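Side-chain contacts in FAD:protein FMN transferase (Pseudomonas stutzeri ATCC 14405 = CCUG 16156, PDB 5MGY), which probably transfers FMN from FAD to a threonine side chain of target proteins, with magnesium as cofactor, and matures the NosR protein needed for nitrous oxide reduction: residues V164-V167 with I168-L171; L46-L49 with D50-S54; V299-E302 with G303-F306; M278-G281 with P282-L286. One frame throughout, in Å; residues are numbered along the deposited sequence.

Contact 1 (V164-V167 with I168-L171)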
ATOM      1  N   VAL A 164      -2.820  -8.172   3.569  1.00 29.29           N
ATOM      2  CA  VAL A 164      -1.779  -9.178   3.565  1.00 29.53           C
ATOM      3  C   VAL A 164      -1.486  -9.571   5.013  1.00 30.44           C
ATOM      4  O   VAL A 164      -1.360 -10.764   5.341  1.00 30.69           O
ATOM      5  CB  VAL A 164      -0.517  -8.620   2.854  1.00 29.60           C
ATOM      6  CG1 VAL A 164       0.746  -9.450   3.141  1.00 30.82           C
ATOM      7  CG2 VAL A 164      -0.751  -8.581   1.365  1.00 29.90           C
ATOM      8  N   ASP A 165      -1.393  -8.561   5.887  1.00 30.58           N
ATOM      9  CA  ASP A 165      -1.052  -8.809   7.276  1.00 29.65           C
ATOM     10  C   ASP A 165      -2.204  -9.589   7.902  1.00 31.60           C
ATOM     11  O   ASP A 165      -1.932 -10.598   8.558  1.00 35.66           O
ATOM     12  CB  ASP A 165      -0.727  -7.541   8.079  1.00 27.75           C
ATOM     13  CG  ASP A 165       0.625  -6.904   7.729  1.00 28.21           C
ATOM     14  OD1 ASP A 165       1.562  -7.608   7.261  1.00 29.53           O
ATOM     15  OD2 ASP A 165       0.798  -5.662   7.962  1.00 27.95           O
ATOM     16  N   LEU A 166      -3.453  -9.184   7.649  1.00 29.91           N
ATOM     17  CA  LEU A 166      -4.601  -9.923   8.189  1.00 30.74           C
ATOM     18  C   LEU A 166      -4.664 -11.375   7.715  1.00 30.46           C
ATOM     19  O   LEU A 166      -4.893 -12.271   8.518  1.00 31.93           O
ATOM     20  CB  LEU A 166      -5.946  -9.217   7.932  1.00 29.38           C
ATOM     21  CG  LEU A 166      -6.169  -7.880   8.682  1.00 30.36           C
ATOM     22  CD1 LEU A 166      -7.432  -7.197   8.107  1.00 30.53           C
ATOM     23  CD2 LEU A 166      -6.167  -8.010  10.224  1.00 27.97           C
ATOM     24  N   VAL A 167      -4.444 -11.607   6.436  1.00 30.95           N
ATOM     25  CA  VAL A 167      -4.428 -12.955   5.930  1.00 33.62           C
ATOM     26  C   VAL A 167      -3.340 -13.766   6.627  1.00 35.73           C
ATOM     27  O   VAL A 167      -3.577 -14.865   7.035  1.00 37.95           O
ATOM     28  CB  VAL A 167      -4.265 -12.992   4.404  1.00 33.55           C
ATOM     29  CG1 VAL A 167      -3.971 -14.411   3.914  1.00 33.67           C
ATOM     30  CG2 VAL A 167      -5.537 -12.462   3.765  1.00 32.95           C
ATOM     31  N   ILE A 168      -2.165 -13.199   6.804  1.00 39.69           N
ATOM     32  CA  ILE A 168      -1.104 -13.894   7.536  1.00 40.84           C
ATOM     33  C   ILE A 168      -1.449 -14.186   9.016  1.00 40.80           C
ATOM     34  O   ILE A 168      -1.100 -15.225   9.532  1.00 44.73           O
ATOM     35  CB  ILE A 168       0.234 -13.155   7.385  1.00 41.10           C
ATOM     36  CG1 ILE A 168       0.730 -13.323   5.952  1.00 41.86           C
ATOM     37  CG2 ILE A 168       1.297 -13.689   8.346  1.00 40.95           C
ATOM     38  CD1 ILE A 168       1.947 -12.467   5.597  1.00 42.56           C
ATOM     39  N   ASP A 169      -2.107 -13.300   9.722  1.00 42.98           N
ATOM     40  CA  ASP A 169      -2.477 -13.630  11.096  1.00 46.08           C
ATOM     41  C   ASP A 169      -3.344 -14.899  11.102  1.00 45.99           C
ATOM     42  O   ASP A 169      -3.203 -15.746  11.986  1.00 44.25           O
ATOM     43  CB  ASP A 169      -3.187 -12.460  11.795  1.00 46.35           C
ATOM     44  CG  ASP A 169      -2.258 -11.236  12.008  1.00 50.83           C
ATOM     45  OD1 ASP A 169      -1.011 -11.362  11.953  1.00 56.69           O
ATOM     46  OD2 ASP A 169      -2.769 -10.107  12.220  1.00 53.77           O
ATOM     47  N   ARG A 170      -4.206 -15.024  10.092  1.00 46.95           N
ATOM     48  CA  ARG A 170      -5.128 -16.147   9.986  1.00 50.84           C
ATOM     49  C   ARG A 170      -4.527 -17.445   9.599  1.00 49.60           C
ATOM     50  O   ARG A 170      -4.994 -18.467  10.072  1.00 52.28           O
ATOM     51  CB  ARG A 170      -6.240 -15.892   8.988  1.00 54.43           C
ATOM     52  CG  ARG A 170      -7.375 -15.085   9.589  1.00 62.83           C
ATOM     53  CD  ARG A 170      -8.011 -15.709  10.832  1.00 66.06           C
ATOM     54  NE  ARG A 170      -8.653 -17.010  10.586  1.00 67.99           N
ATOM     55  CZ  ARG A 170      -9.073 -17.837  11.556  1.00 68.81           C
ATOM     56  NH1 ARG A 170      -8.868 -17.508  12.837  1.00 69.99           N
ATOM     57  NH2 ARG A 170      -9.668 -19.001  11.253  1.00 62.32           N
ATOM     58  N   LEU A 171      -3.565 -17.416   8.681  1.00 45.70           N
ATOM     59  CA  LEU A 171      -2.799 -18.596   8.333  1.00 41.47           C
ATOM     60  C   LEU A 171      -1.992 -19.058   9.535  1.00 40.89           C
ATOM     61  O   LEU A 171      -1.892 -20.253   9.747  1.00 39.18           O
ATOM     62  CB  LEU A 171      -1.847 -18.332   7.169  1.00 40.11           C
ATOM     63  CG  LEU A 171      -2.376 -17.823   5.852  1.00 39.00           C
ATOM     64  CD1 LEU A 171      -1.304 -18.060   4.819  1.00 40.39           C
ATOM     65  CD2 LEU A 171      -3.651 -18.507   5.448  1.00 39.06           C
TER
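Val164 and Ile168 lie side by side and point the same way, one turn apart on the alpha-helix 159-173. Their methyls meet, Val164 CG1 to Ile168 CD1 at 4.1 Å. Ile168 reaches back because CG1 turns beside its own backbone N (chi1 -70°) and the chain then runs on extended, passing over the carbonyl of Val164, with CG1 3.4 Å from Val164 O. Together the two side chains face the sheet, against Ile183 and Val181 of strand 179-183 and Lys188 of strand 186-190. Trimming Ile168 to an alanine would probably open a gap beside Val164 CG1 and leave Tyr179 and Val181 with less to pack on. Val167 and Leu171 repeat the spacing round the helix: Val167 packs on Val42 and Ile45, and Leu171 on Leu38, of helix 35-53, with Val167 also touching Val181. Asp165 OD1 and Asp169 OD1, like charges, stay 6.5 Å apart, and Asp165 spends its oxygens on Thr267 and the backbone N of Leu268. Arg170, bent at chi2 and chi3, leads off to a salt bridge with Glu41. Where Val167 meets Leu171, CG1 of the valine stands 4.2 Å from CG of the leucine.

Contact 2 (L46-L49 with D50-S54). Unlike the reference sequence in segment 46-49: Gln48 (reference Glu).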
ATOM      1  N   LEU A  46     -11.391 -10.286   2.736  1.00 37.97           N
ATOM      2  CA  LEU A  46     -11.534  -9.309   1.671  1.00 40.35           C
ATOM      3  C   LEU A  46     -12.888  -8.727   1.582  1.00 44.28           C
ATOM      4  O   LEU A  46     -13.043  -7.636   1.087  1.00 49.65           O
ATOM      5  CB  LEU A  46     -11.191  -9.913   0.326  1.00 38.99           C
ATOM      6  CG  LEU A  46      -9.704 -10.221   0.212  1.00 39.94           C
ATOM      7  CD1 LEU A  46      -9.378 -10.697  -1.179  1.00 39.79           C
ATOM      8  CD2 LEU A  46      -8.853  -8.987   0.559  1.00 39.61           C
ATOM      9  N   GLY A  47     -13.897  -9.472   2.018  1.00 49.03           N
ATOM     10  CA  GLY A  47     -15.246  -8.953   2.070  1.00 47.11           C
ATOM     11  C   GLY A  47     -15.372  -7.937   3.159  1.00 43.67           C
ATOM     12  O   GLY A  47     -16.049  -6.957   2.940  1.00 46.74           O
ATOM     13  N   GLN A  48     -14.773  -8.184   4.319  1.00 38.65           N
ATOM     14  CA  GLN A  48     -14.867  -7.235   5.377  1.00 43.92           C
ATOM     15  C   GLN A  48     -14.170  -5.936   4.956  1.00 46.21           C
ATOM     16  O   GLN A  48     -14.641  -4.846   5.281  1.00 50.14           O
ATOM     17  CB  GLN A  48     -14.183  -7.705   6.617  1.00 46.03           C
ATOM     18  CG  GLN A  48     -14.885  -8.744   7.413  1.00 49.31           C
ATOM     19  CD  GLN A  48     -13.982  -9.215   8.533  1.00 51.95           C
ATOM     20  OE1 GLN A  48     -13.590 -10.403   8.600  1.00 49.87           O
ATOM     21  NE2 GLN A  48     -13.587  -8.261   9.409  1.00 53.41           N
ATOM     22  N   LEU A  49     -13.033  -6.043   4.273  1.00 43.31           N
ATOM     23  CA  LEU A  49     -12.296  -4.844   3.926  1.00 42.43           C
ATOM     24  C   LEU A  49     -13.104  -4.016   2.985  1.00 42.60           C
ATOM     25  O   LEU A  49     -13.168  -2.807   3.141  1.00 43.19           O
ATOM     26  CB  LEU A  49     -10.938  -5.145   3.313  1.00 39.77           C
ATOM     27  CG  LEU A  49      -9.909  -5.697   4.285  1.00 38.35           C
ATOM     28  CD1 LEU A  49      -8.744  -6.330   3.561  1.00 38.46           C
ATOM     29  CD2 LEU A  49      -9.338  -4.634   5.134  1.00 38.05           C
ATOM     30  N   ASP A  50     -13.745  -4.663   2.033  1.00 42.63           N
ATOM     31  CA  ASP A  50     -14.522  -3.953   1.051  1.00 45.87           C
ATOM     32  C   ASP A  50     -15.743  -3.267   1.707  1.00 47.77           C
ATOM     33  O   ASP A  50     -16.096  -2.167   1.382  1.00 52.47           O
ATOM     34  CB  ASP A  50     -14.972  -4.942   0.028  1.00 49.88           C
ATOM     35  CG  ASP A  50     -15.218  -4.325  -1.336  1.00 55.22           C
ATOM     36  OD1 ASP A  50     -14.731  -4.787  -2.294  1.00 56.79           O
ATOM     37  OD2 ASP A  50     -15.951  -3.425  -1.608  1.00 61.14           O
ATOM     38  N   LYS A  51     -16.374  -3.934   2.639  1.00 49.53           N
ATOM     39  CA  LYS A  51     -17.576  -3.416   3.263  1.00 49.81           C
ATOM     40  C   LYS A  51     -17.224  -2.260   4.173  1.00 45.57           C
ATOM     41  O   LYS A  51     -17.980  -1.338   4.227  1.00 48.22           O
ATOM     42  CB  LYS A  51     -18.292  -4.541   4.059  1.00 50.38           C
ATOM     43  CG  LYS A  51     -19.748  -4.296   4.322  1.00 52.02           C
ATOM     44  CD  LYS A  51     -20.001  -3.540   5.608  1.00 54.90           C
ATOM     45  CE  LYS A  51     -21.417  -2.970   5.598  1.00 58.07           C
ATOM     46  NZ  LYS A  51     -21.541  -1.826   6.541  1.00 59.52           N
ATOM     47  N   GLN A  52     -16.117  -2.362   4.914  1.00 42.69           N
ATOM     48  CA  GLN A  52     -15.708  -1.349   5.889  1.00 41.51           C
ATOM     49  C   GLN A  52     -15.019  -0.148   5.170  1.00 39.48           C
ATOM     50  O   GLN A  52     -15.369   0.994   5.436  1.00 41.03           O
ATOM     51  CB  GLN A  52     -14.821  -1.955   7.035  1.00 40.78           C
ATOM     52  CG  GLN A  52     -15.496  -3.014   7.921  1.00 40.02           C
ATOM     53  CD  GLN A  52     -14.725  -3.359   9.198  1.00 40.61           C
ATOM     54  OE1 GLN A  52     -14.239  -2.508   9.901  1.00 45.63           O
ATOM     55  NE2 GLN A  52     -14.644  -4.607   9.512  1.00 43.79           N
ATOM     56  N   LEU A  53     -14.132  -0.395   4.209  1.00 37.14           N
ATOM     57  CA  LEU A  53     -13.150   0.644   3.761  1.00 35.45           C
ATOM     58  C   LEU A  53     -13.245   1.131   2.330  1.00 35.82           C
ATOM     59  O   LEU A  53     -12.666   2.129   2.046  1.00 35.76           O
ATOM     60  CB  LEU A  53     -11.728   0.140   3.905  1.00 32.87           C
ATOM     61  CG  LEU A  53     -11.274  -0.550   5.181  1.00 31.68           C
ATOM     62  CD1 LEU A  53      -9.890  -1.117   4.979  1.00 29.99           C
ATOM     63  CD2 LEU A  53     -11.271   0.435   6.313  1.00 31.36           C
ATOM     64  N   SER A  54     -13.899   0.425   1.417  1.00 37.79           N
ATOM     65  CA  SER A  54     -14.008   0.905   0.036  1.00 37.78           C
ATOM     66  C   SER A  54     -14.905   2.120  -0.139  1.00 38.81           C
ATOM     67  O   SER A  54     -16.064   2.114   0.202  1.00 41.95           O
ATOM     68  CB  SER A  54     -14.576  -0.150  -0.862  1.00 39.21           C
ATOM     69  OG  SER A  54     -14.593   0.333  -2.175  1.00 38.25           O
TER
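Leu53 N donates a hydrogen bond to Leu49 O at 2.8 Å, the shortest hydrogen bond here, in the last turn of the alpha-helix 35-53. The leucine side chain follows its amide over the same oxygen, with Leu53 CB 3.4 Å from Leu49 O. The two leucines run side by side in one direction, and Leu49 CD2 touches Leu53 CD1 at 3.6 Å. This apolar ridge faces inward: Leu49 packs on Tyr162 and Ala163 of helix 159-173 and on Met79 of helix 78-93, while Leu53 reaches Leu83 and Phe155. Next to it Gln48 and Gln52 form a second pair, both extended beyond CG and both with CG set beside the backbone N. The two amide planes are nearly parallel, 17° apart, and NE2 of Gln48 comes to 3.8 Å from NE2 of Gln52, a side-by-side approach of two donor nitrogens and not a hydrogen bond. Lys51 swings away from this pair to a salt bridge with Asp61. Past Leu53 the chain leaves helical geometry, and the hydroxyl of Ser54 bonds Tyr56 N. One turn back, Asp50 N bonds Leu46 O at 3.2 Å.

Contact 3 (V299-E302 with G303-F306)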
ATOM      1  N   VAL A 299      13.433   3.857  -8.346  1.00 40.45           N
ATOM      2  CA  VAL A 299      13.664   3.845  -9.783  1.00 42.84           C
ATOM      3  C   VAL A 299      13.378   5.227 -10.345  1.00 44.60           C
ATOM      4  O   VAL A 299      12.229   5.628 -10.538  1.00 42.16           O
ATOM      5  CB  VAL A 299      12.855   2.780 -10.526  1.00 47.01           C
ATOM      6  CG1 VAL A 299      13.253   2.737 -11.985  1.00 47.50           C
ATOM      7  CG2 VAL A 299      13.177   1.421  -9.944  1.00 50.60           C
ATOM      8  N   VAL A 300      14.469   5.930 -10.636  1.00 49.34           N
ATOM      9  CA  VAL A 300      14.453   7.294 -11.112  1.00 52.29           C
ATOM     10  C   VAL A 300      14.791   7.298 -12.580  1.00 58.13           C
ATOM     11  O   VAL A 300      15.785   6.644 -13.061  1.00 67.16           O
ATOM     12  CB  VAL A 300      15.475   8.166 -10.382  1.00 51.22           C
ATOM     13  CG1 VAL A 300      15.240   9.612 -10.758  1.00 50.66           C
ATOM     14  CG2 VAL A 300      15.406   7.941  -8.884  1.00 48.87           C
ATOM     15  N   ARG A 301      13.887   7.987 -13.270  1.00 58.71           N
ATOM     16  CA  ARG A 301      13.926   8.198 -14.687  1.00 65.57           C
ATOM     17  C   ARG A 301      14.838   9.370 -14.918  1.00 71.80           C
ATOM     18  O   ARG A 301      14.559  10.490 -14.529  1.00 61.12           O
ATOM     19  CB  ARG A 301      12.532   8.515 -15.164  1.00 68.12           C
ATOM     20  CG  ARG A 301      12.451   9.364 -16.394  1.00 72.12           C
ATOM     21  CD  ARG A 301      12.953   8.629 -17.587  1.00 78.98           C
ATOM     22  NE  ARG A 301      11.897   8.003 -18.374  1.00 83.04           N
ATOM     23  CZ  ARG A 301      11.755   8.242 -19.695  1.00 88.18           C
ATOM     24  NH1 ARG A 301      10.833   7.637 -20.394  1.00 87.14           N
ATOM     25  NH2 ARG A 301      12.508   9.093 -20.343  1.00 90.10           N
ATOM     26  N   GLU A 302      15.957   9.069 -15.527  1.00 85.22           N
ATOM     27  CA  GLU A 302      16.973  10.070 -15.792  1.00 95.82           C
ATOM     28  C   GLU A 302      17.425   9.939 -17.227  1.00 95.70           C
ATOM     29  O   GLU A 302      17.744   8.850 -17.673  1.00 93.33           O
ATOM     30  CB  GLU A 302      18.124   9.867 -14.784  1.00100.16           C
ATOM     31  CG  GLU A 302      19.274  10.839 -14.824  1.00103.72           C
ATOM     32  CD  GLU A 302      19.062  12.205 -14.149  1.00 98.63           C
ATOM     33  OE1 GLU A 302      18.498  12.401 -13.037  1.00 93.04           O
ATOM     34  OE2 GLU A 302      19.513  13.138 -14.797  1.00 91.58           O
ATOM     35  N   GLY A 303      17.423  11.049 -17.949  1.00100.05           N
ATOM     36  CA  GLY A 303      17.898  11.095 -19.324  1.00109.58           C
ATOM     37  C   GLY A 303      17.466   9.972 -20.257  1.00117.64           C
ATOM     38  O   GLY A 303      18.298   9.246 -20.820  1.00115.26           O
ATOM     39  N   GLN A 304      16.160   9.832 -20.425  1.00119.11           N
ATOM     40  CA  GLN A 304      15.579   8.807 -21.329  1.00119.61           C
ATOM     41  C   GLN A 304      16.117   7.415 -21.021  1.00106.19           C
ATOM     42  O   GLN A 304      16.615   6.704 -21.877  1.00106.11           O
ATOM     43  CB  GLN A 304      15.760   9.162 -22.800  1.00128.29           C
ATOM     44  CG  GLN A 304      14.787  10.219 -23.265  1.00134.07           C
ATOM     45  CD  GLN A 304      14.762  10.426 -24.749  1.00140.07           C
ATOM     46  OE1 GLN A 304      13.798  10.995 -25.240  1.00136.25           O
ATOM     47  NE2 GLN A 304      15.816  10.006 -25.474  1.00148.24           N
ATOM     48  N   GLY A 305      16.065   7.092 -19.745  1.00 93.95           N
ATOM     49  CA  GLY A 305      16.555   5.837 -19.219  1.00 84.06           C
ATOM     50  C   GLY A 305      16.206   5.782 -17.742  1.00 78.63           C
ATOM     51  O   GLY A 305      15.413   6.598 -17.215  1.00 76.94           O
ATOM     52  N   PHE A 306      16.766   4.786 -17.053  1.00 73.25           N
ATOM     53  CA  PHE A 306      16.518   4.714 -15.615  1.00 69.10           C
ATOM     54  C   PHE A 306      17.755   4.562 -14.761  1.00 65.47           C
ATOM     55  O   PHE A 306      18.683   3.875 -15.144  1.00 67.13           O
ATOM     56  CB  PHE A 306      15.543   3.588 -15.328  1.00 65.97           C
ATOM     57  CG  PHE A 306      14.177   3.835 -15.854  1.00 66.52           C
ATOM     58  CD1 PHE A 306      13.333   4.770 -15.257  1.00 64.30           C
ATOM     59  CD2 PHE A 306      13.706   3.145 -16.947  1.00 63.66           C
ATOM     60  CE1 PHE A 306      12.058   5.009 -15.738  1.00 60.92           C
ATOM     61  CE2 PHE A 306      12.432   3.402 -17.435  1.00 62.73           C
ATOM     62  CZ  PHE A 306      11.596   4.321 -16.820  1.00 61.30           C
TER
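This is the end of a beta-hairpin, at the surface, where strand 295-301 turns back into strand 306-310 at the edge of the antiparallel sheet. Arg301 and Phe306 face each other as a non-hydrogen-bonded pair, their CA atoms 4.4 Å apart, and Glu302 N bonds Gly305 O at 3.0 Å just beyond. Gly303 and Gln304 carry the chain round with positive phi. On one face of the hairpin the Phe306 ring lies obliquely across Arg301, with Arg301 CB 3.6 Å from Phe306 CE1. The arginine chain sets off anti to its N (chi1 152°), then bends at chi2 and chi3, which lays it along the turn: CD is 3.2 Å from Gly305 O and NH2 is 3.2 Å from Gln304 CA. The guanidinium plane stands at 80° to the ring. With an alanine in place of Arg301, the ring would probably lose the cover of the chain beyond CB, and Gln304 CA the NH2 packed against it. Val299, on the same hairpin face, brings CG1 obliquely to Phe306 CD1 at 3.9 Å from the opposite side of the ring plane. Around the hairpin, Tyr230 packs edge-to-face on Phe306, and the backbone of Val299 bonds Ala258 and Ala259 of strand 257-264.

Contact 4 (M278-G281 with P282-L286)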
ATOM      1  N   MET A 278       6.908   7.924  -2.803  1.00 39.54           N
ATOM      2  CA  MET A 278       6.527   8.330  -4.151  1.00 40.38           C
ATOM      3  C   MET A 278       5.918   9.745  -4.157  1.00 41.71           C
ATOM      4  O   MET A 278       5.967  10.436  -5.183  1.00 42.02           O
ATOM      5  CB  MET A 278       5.543   7.331  -4.746  1.00 40.25           C
ATOM      6  CG  MET A 278       4.855   7.769  -6.033  1.00 42.90           C
ATOM      7  SD  MET A 278       5.938   8.037  -7.443  1.00 44.90           S
ATOM      8  CE  MET A 278       6.261   6.366  -7.940  1.00 45.84           C
ATOM      9  N   VAL A 279       5.301  10.155  -3.052  1.00 38.37           N
ATOM     10  CA  VAL A 279       4.873  11.513  -2.960  1.00 38.55           C
ATOM     11  C   VAL A 279       6.137  12.338  -2.962  1.00 38.28           C
ATOM     12  O   VAL A 279       6.257  13.244  -3.750  1.00 39.48           O
ATOM     13  CB  VAL A 279       4.007  11.782  -1.701  1.00 39.11           C
ATOM     14  CG1 VAL A 279       3.852  13.289  -1.404  1.00 34.87           C
ATOM     15  CG2 VAL A 279       2.657  11.066  -1.866  1.00 39.55           C
ATOM     16  N   LEU A 280       7.072  11.998  -2.094  1.00 38.63           N
ATOM     17  CA  LEU A 280       8.200  12.889  -1.758  1.00 42.28           C
ATOM     18  C   LEU A 280       9.133  13.117  -2.941  1.00 42.44           C
ATOM     19  O   LEU A 280       9.670  14.215  -3.119  1.00 41.86           O
ATOM     20  CB  LEU A 280       9.017  12.359  -0.529  1.00 42.57           C
ATOM     21  CG  LEU A 280       8.424  12.664   0.852  1.00 42.29           C
ATOM     22  CD1 LEU A 280       9.202  11.919   1.926  1.00 42.90           C
ATOM     23  CD2 LEU A 280       8.385  14.168   1.116  1.00 41.05           C
ATOM     24  N   GLY A 281       9.279  12.071  -3.742  1.00 41.53           N
ATOM     25  CA  GLY A 281      10.201  12.045  -4.859  1.00 43.22           C
ATOM     26  C   GLY A 281      11.598  11.529  -4.580  1.00 42.67           C
ATOM     27  O   GLY A 281      11.963  11.307  -3.408  1.00 43.11           O
ATOM     28  N   PRO A 282      12.408  11.383  -5.647  1.00 44.99           N
ATOM     29  CA  PRO A 282      13.794  10.829  -5.528  1.00 49.08           C
ATOM     30  C   PRO A 282      14.715  11.499  -4.469  1.00 51.79           C
ATOM     31  O   PRO A 282      15.404  10.794  -3.730  1.00 52.65           O
ATOM     32  CB  PRO A 282      14.376  10.968  -6.937  1.00 48.36           C
ATOM     33  CG  PRO A 282      13.265  11.491  -7.816  1.00 48.04           C
ATOM     34  CD  PRO A 282      12.215  12.081  -6.926  1.00 46.28           C
ATOM     35  N   GLU A 283      14.683  12.816  -4.354  1.00 55.06           N
ATOM     36  CA  GLU A 283      15.536  13.457  -3.397  1.00 62.45           C
ATOM     37  C   GLU A 283      14.963  13.338  -2.000  1.00 58.31           C
ATOM     38  O   GLU A 283      15.581  12.681  -1.182  1.00 56.45           O
ATOM     39  CB  GLU A 283      15.749  14.924  -3.729  1.00 74.45           C
ATOM     40  CG  GLU A 283      16.508  15.241  -4.997  1.00 81.30           C
ATOM     41  CD  GLU A 283      17.075  16.654  -4.946  1.00 99.46           C
ATOM     42  OE1 GLU A 283      16.766  17.423  -3.993  1.00118.59           O
ATOM     43  OE2 GLU A 283      17.852  17.022  -5.850  1.00107.14           O
ATOM     44  N   LYS A 284      13.815  13.979  -1.718  1.00 58.54           N
ATOM     45  CA  LYS A 284      13.285  13.985  -0.332  1.00 59.20           C
ATOM     46  C   LYS A 284      12.999  12.577   0.159  1.00 52.97           C
ATOM     47  O   LYS A 284      13.173  12.290   1.380  1.00 50.04           O
ATOM     48  CB  LYS A 284      12.037  14.840  -0.217  1.00 64.40           C
ATOM     49  CG  LYS A 284      12.336  16.307  -0.209  1.00 67.59           C
ATOM     50  CD  LYS A 284      11.175  17.190  -0.605  1.00 65.18           C
ATOM     51  CE  LYS A 284      11.783  18.464  -1.132  1.00 69.42           C
ATOM     52  NZ  LYS A 284      10.712  19.295  -1.672  1.00 75.62           N
ATOM     53  N   GLY A 285      12.616  11.726  -0.813  1.00 45.23           N
ATOM     54  CA  GLY A 285      12.420  10.305  -0.599  1.00 47.79           C
ATOM     55  C   GLY A 285      13.573   9.608   0.062  1.00 48.04           C
ATOM     56  O   GLY A 285      13.471   9.133   1.196  1.00 49.89           O
ATOM     57  N   LEU A 286      14.688   9.592  -0.653  1.00 53.49           N
ATOM     58  CA  LEU A 286      15.976   9.102  -0.113  1.00 55.93           C
ATOM     59  C   LEU A 286      16.471   9.630   1.251  1.00 53.66           C
ATOM     60  O   LEU A 286      17.034   8.868   2.070  1.00 49.69           O
ATOM     61  CB  LEU A 286      17.057   9.367  -1.118  1.00 59.66           C
ATOM     62  CG  LEU A 286      17.336   8.111  -1.899  1.00 64.65           C
ATOM     63  CD1 LEU A 286      18.097   8.517  -3.169  1.00 65.86           C
ATOM     64  CD2 LEU A 286      18.110   7.111  -1.017  1.00 63.02           C
TER
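Gly281 O takes the amide of Gly285 at 2.7 Å, with the donor almost in line with the carbonyl bond, and it is the one hydrogen bond that joins 278-281 to 282-286. Elsewhere the backbone ladder is interrupted: Pro282 has no N-H to give, and the N of Glu283 makes no bond to the turn before. The break sits at Gly281, whose phi of 91° and psi of 174° are far from helical values; a beta carbon there would run into Pro282 CD. A beta carbon on Gly285 would probably crowd Gly281 O. The result is a kink in the long helix 267-292, which further up its length carries Asp271 and Thr275, two ligands of the bound magnesium. Leu280 and Lys284 meet across the kink and cross at about a right angle. The leucine lays its CB against Lys284 CB at 3.9 Å, and its CD2 comes equally close to that same atom, while Leu280 CB also stands 3.7 Å from Gly285 N. Lys284, with CG turned beside its backbone N (chi1 -76°), then runs extended away from the leucine. The Pro282 ring packs on Leu257 of strand 257-264 and on His255, and Leu286 rests on Phe298 of strand 295-301. Leu280 also touches Ala97.

Along the chain the order is contact 2, contact 1, contact 4, contact 3, and in space they form two pairs on opposite sides of the chain's centre. Contacts 1 and 2 lie on helices 159-173 and 35-53, centres about 15 Å apart and nearest atoms about 4 Å. Contacts 4 and 3 follow each other through helix 267-292 and strand 295-301, again about 15 Å between centres, and they touch directly, Pro282 CB to Val300 CG2 at 3.7 Å. Between the pairs, centres are about 30 to 37 Å apart. The magnesium site draws on both regions of the chain: Ser157 lies just before helix 159-173, and Asp271 and Thr275 lie on helix 267-292.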